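Local coordinates for protein alpha-toxin (PDB 2VK9) that is a large clostridial toxin whose catalytic domain belongs to the TcdA/TcdB glycosyltransferase family of the GT-A clan, at residues A[90-96]-A[363-369]. Residues are numbered along the deposited sequence; the frame is centred on the assembly and turned at random.
Sequences SRTSTIA and IKISQLE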
ATOM      1  N   SER A  90      22.852 -11.835  -4.929  1.00 39.91           N
ATOM      2  CA  SER A  90      22.120 -11.904  -6.183  1.00 39.49           C
ATOM      3  C   SER A  90      21.666 -10.510  -6.569  1.00 39.20           C
ATOM      4  O   SER A  90      21.105 -10.307  -7.642  1.00 39.24           O
ATOM      5  CB  SER A  90      20.918 -12.847  -6.086  1.00 39.53           C
ATOM      6  OG  SER A  90      20.021 -12.425  -5.075  1.00 39.26           O
ATOM      7  N   ARG A  91      21.891  -9.547  -5.681  1.00 38.82           N
ATOM      8  CA  ARG A  91      21.738  -8.158  -6.070  1.00 38.75           C
ATOM      9  C   ARG A  91      23.089  -7.587  -6.496  1.00 38.71           C
ATOM     10  O   ARG A  91      23.350  -6.389  -6.403  1.00 38.96           O
ATOM     11  CB  ARG A  91      21.030  -7.313  -5.005  1.00 38.70           C
ATOM     12  CG  ARG A  91      21.612  -7.301  -3.623  1.00 38.66           C
ATOM     13  CD  ARG A  91      20.855  -6.277  -2.800  1.00 39.82           C
ATOM     14  NE  ARG A  91      20.538  -6.744  -1.452  1.00 42.08           N
ATOM     15  CZ  ARG A  91      19.586  -6.216  -0.681  1.00 43.15           C
ATOM     16  NH1 ARG A  91      18.851  -5.201  -1.127  1.00 45.82           N
ATOM     17  NH2 ARG A  91      19.359  -6.700   0.533  1.00 42.26           N
ATOM     18  N   THR A  92      23.948  -8.466  -6.987  1.00 38.39           N
ATOM     19  CA  THR A  92      25.207  -8.031  -7.526  1.00 38.10           C
ATOM     20  C   THR A  92      25.090  -7.998  -9.054  1.00 37.80           C
ATOM     21  O   THR A  92      24.558  -8.933  -9.677  1.00 37.81           O
ATOM     22  CB  THR A  92      26.377  -8.876  -6.965  1.00 38.04           C
ATOM     23  OG1 THR A  92      27.355  -7.995  -6.404  1.00 38.31           O
ATOM     24  CG2 THR A  92      27.025  -9.777  -8.030  1.00 38.45           C
ATOM     25  N   SER A  93      25.531  -6.892  -9.645  1.00 37.18           N
ATOM     26  CA  SER A  93      25.374  -6.664 -11.084  1.00 36.66           C
ATOM     27  C   SER A  93      23.952  -6.953 -11.630  1.00 35.77           C
ATOM     28  O   SER A  93      23.784  -7.620 -12.653  1.00 35.93           O
ATOM     29  CB  SER A  93      26.448  -7.435 -11.870  1.00 37.04           C
ATOM     30  OG  SER A  93      26.112  -8.810 -11.983  1.00 38.22           O
ATOM     31  N   THR A  94      22.934  -6.465 -10.930  1.00 34.78           N
ATOM     32  CA  THR A  94      21.559  -6.462 -11.434  1.00 33.91           C
ATOM     33  C   THR A  94      20.867  -5.238 -10.867  1.00 32.66           C
ATOM     34  O   THR A  94      20.927  -4.981  -9.662  1.00 32.75           O
ATOM     35  CB  THR A  94      20.737  -7.733 -11.055  1.00 34.36           C
ATOM     36  OG1 THR A  94      20.472  -7.763  -9.646  1.00 35.18           O
ATOM     37  CG2 THR A  94      21.452  -9.020 -11.468  1.00 35.84           C
ATOM     38  N   ILE A  95      20.216  -4.482 -11.742  1.00 31.13           N
ATOM     39  CA  ILE A  95      19.564  -3.236 -11.349  1.00 29.19           C
ATOM     40  C   ILE A  95      18.091  -3.177 -11.767  1.00 28.05           C
ATOM     41  O   ILE A  95      17.653  -3.908 -12.665  1.00 27.97           O
ATOM     42  CB  ILE A  95      20.332  -2.012 -11.894  1.00 29.23           C
ATOM     43  CG1 ILE A  95      20.343  -2.022 -13.421  1.00 28.52           C
ATOM     44  CG2 ILE A  95      21.754  -1.988 -11.332  1.00 28.61           C
ATOM     45  CD1 ILE A  95      20.696  -0.707 -14.021  1.00 27.49           C
ATOM     46  N   ALA A  96      17.332  -2.317 -11.095  1.00 26.43           N
ATOM     47  CA  ALA A  96      15.927  -2.116 -11.407  1.00 25.10           C
ATOM     48  C   ALA A  96      15.791  -1.377 -12.716  1.00 24.45           C
ATOM     49  O   ALA A  96      16.601  -0.504 -13.021  1.00 24.28           O
ATOM     50  CB  ALA A  96      15.273  -1.336 -10.317  1.00 25.28           C
ATOM     51  N   ILE A 363      19.828   1.230  -9.115  1.00 28.80           N
ATOM     52  CA  ILE A 363      19.431   0.585  -7.865  1.00 27.85           C
ATOM     53  C   ILE A 363      19.643  -0.927  -7.954  1.00 27.82           C
ATOM     54  O   ILE A 363      18.905  -1.608  -8.663  1.00 27.61           O
ATOM     55  CB  ILE A 363      17.949   0.885  -7.528  1.00 27.85           C
ATOM     56  CG1 ILE A 363      17.702   2.403  -7.504  1.00 27.30           C
ATOM     57  CG2 ILE A 363      17.541   0.213  -6.212  1.00 26.91           C
ATOM     58  CD1 ILE A 363      16.242   2.809  -7.645  1.00 27.12           C
ATOM     59  N   LYS A 364      20.642  -1.446  -7.239  1.00 27.71           N
ATOM     60  CA  LYS A 364      20.853  -2.903  -7.176  1.00 28.09           C
ATOM     61  C   LYS A 364      19.652  -3.603  -6.532  1.00 27.53           C
ATOM     62  O   LYS A 364      19.200  -3.212  -5.465  1.00 27.92           O
ATOM     63  CB  LYS A 364      22.124  -3.284  -6.400  1.00 28.25           C
ATOM     64  CG  LYS A 364      23.361  -2.448  -6.631  1.00 29.97           C
ATOM     65  CD  LYS A 364      24.052  -2.748  -7.935  1.00 34.02           C
ATOM     66  CE  LYS A 364      25.342  -1.907  -8.045  1.00 37.15           C
ATOM     67  NZ  LYS A 364      25.772  -1.648  -9.470  1.00 38.72           N
ATOM     68  N   ILE A 365      19.136  -4.637  -7.170  1.00 27.23           N
ATOM     69  CA  ILE A 365      17.989  -5.336  -6.615  1.00 27.38           C
ATOM     70  C   ILE A 365      17.998  -6.814  -6.979  1.00 27.87           C
ATOM     71  O   ILE A 365      18.213  -7.179  -8.138  1.00 28.15           O
ATOM     72  CB  ILE A 365      16.643  -4.675  -7.007  1.00 27.02           C
ATOM     73  CG1 ILE A 365      15.486  -5.376  -6.302  1.00 27.28           C
ATOM     74  CG2 ILE A 365      16.434  -4.711  -8.499  1.00 26.21           C
ATOM     75  CD1 ILE A 365      14.230  -4.541  -6.181  1.00 27.46           C
ATOM     76  N   SER A 366      17.771  -7.658  -5.981  1.00 28.14           N
ATOM     77  CA  SER A 366      17.711  -9.093  -6.194  1.00 28.65           C
ATOM     78  C   SER A 366      16.381  -9.455  -6.852  1.00 29.03           C
ATOM     79  O   SER A 366      15.352  -8.863  -6.528  1.00 29.04           O
ATOM     80  CB  SER A 366      17.865  -9.826  -4.861  1.00 28.34           C
ATOM     81  OG  SER A 366      17.842 -11.228  -5.060  1.00 28.05           O
ATOM     82  N   GLN A 367      16.402 -10.422  -7.768  1.00 29.36           N
ATOM     83  CA  GLN A 367      15.174 -10.894  -8.413  1.00 30.33           C
ATOM     84  C   GLN A 367      14.202 -11.585  -7.442  1.00 30.43           C
ATOM     85  O   GLN A 367      13.080 -11.924  -7.817  1.00 30.67           O
ATOM     86  CB  GLN A 367      15.490 -11.820  -9.585  1.00 30.44           C
ATOM     87  CG  GLN A 367      16.061 -13.161  -9.176  1.00 33.29           C
ATOM     88  CD  GLN A 367      16.065 -14.174 -10.316  1.00 38.34           C
ATOM     89  OE1 GLN A 367      15.123 -14.233 -11.141  1.00 40.28           O
ATOM     90  NE2 GLN A 367      17.127 -14.988 -10.368  1.00 38.03           N
ATOM     91  N   LEU A 368      14.641 -11.788  -6.204  1.00 30.50           N
ATOM     92  CA  LEU A 368      13.833 -12.425  -5.176  1.00 30.33           C
ATOM     93  C   LEU A 368      13.038 -11.410  -4.356  1.00 30.66           C
ATOM     94  O   LEU A 368      11.993 -11.751  -3.803  1.00 30.91           O
ATOM     95  CB  LEU A 368      14.725 -13.242  -4.240  1.00 30.25           C
ATOM     96  CG  LEU A 368      15.490 -14.469  -4.768  1.00 29.80           C
ATOM     97  CD1 LEU A 368      16.498 -14.939  -3.732  1.00 27.74           C
ATOM     98  CD2 LEU A 368      14.552 -15.607  -5.166  1.00 28.61           C
ATOM     99  N   GLU A 369      13.531 -10.171  -4.288  1.00 30.63           N
ATOM    100  CA  GLU A 369      12.992  -9.146  -3.387  1.00 30.79           C
ATOM    101  C   GLU A 369      12.193  -8.048  -4.114  1.00 30.38           C
ATOM    102  O   GLU A 369      12.208  -7.948  -5.337  1.00 30.16           O
ATOM    103  CB  GLU A 369      14.135  -8.521  -2.547  1.00 30.71           C
ATOM    104  CG  GLU A 369      15.147  -7.658  -3.358  1.00 31.51           C
ATOM    105  CD  GLU A 369      16.413  -7.192  -2.573  1.00 31.99           C
ATOM    106  OE1 GLU A 369      16.443  -7.254  -1.312  1.00 33.18           O
ATOM    107  OE2 GLU A 369      17.390  -6.750  -3.239  1.00 32.04           O
TER
HETATM  108  O   HOH W   1      19.010 -11.802  -9.424  1.00 41.12           O
HETATM  109  O   HOH W   2      18.033   1.141 -11.161  1.00 31.65           O
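R91 and E369 meet at about a right angle, with the carboxylate over one face of the guanidinium. NH1 of R91 lies 3.0 Å from OE2 of E369, yet this oxygen stands well out of the guanidinium plane, leaving a salt bridge of charge alone; the two planes are 68° apart. E369 OE2 is also met on its anti side by the backbone N of S366, 2.9 Å away and nearly straight at 175°, within the type I turn S366-E369. R91 CG lies between backbone N and carbonyl carbon, and with the bend at chi3 this brings the guanidinium to E369; CB lies 3.4 Å from S366 N. The contact joins the loop after helix 69-90, largely of the N-terminal helical domain, to the one leading into strand 371-376, an outermost strand of the GT-A type sheet. I95 and K364 form a single beta bridge, made by I365 N to T94 O and A96 N to I363 O (3.0 Å). T94 OG1 donates to I365 O from above the carbonyl plane (2.8 Å). S366 OG, anti to its backbone N (chi1 -179°), reaches S90 OG, which also bonds to carbonyl oxygens of L86 and I87. A96 CB rests against I365 CG2.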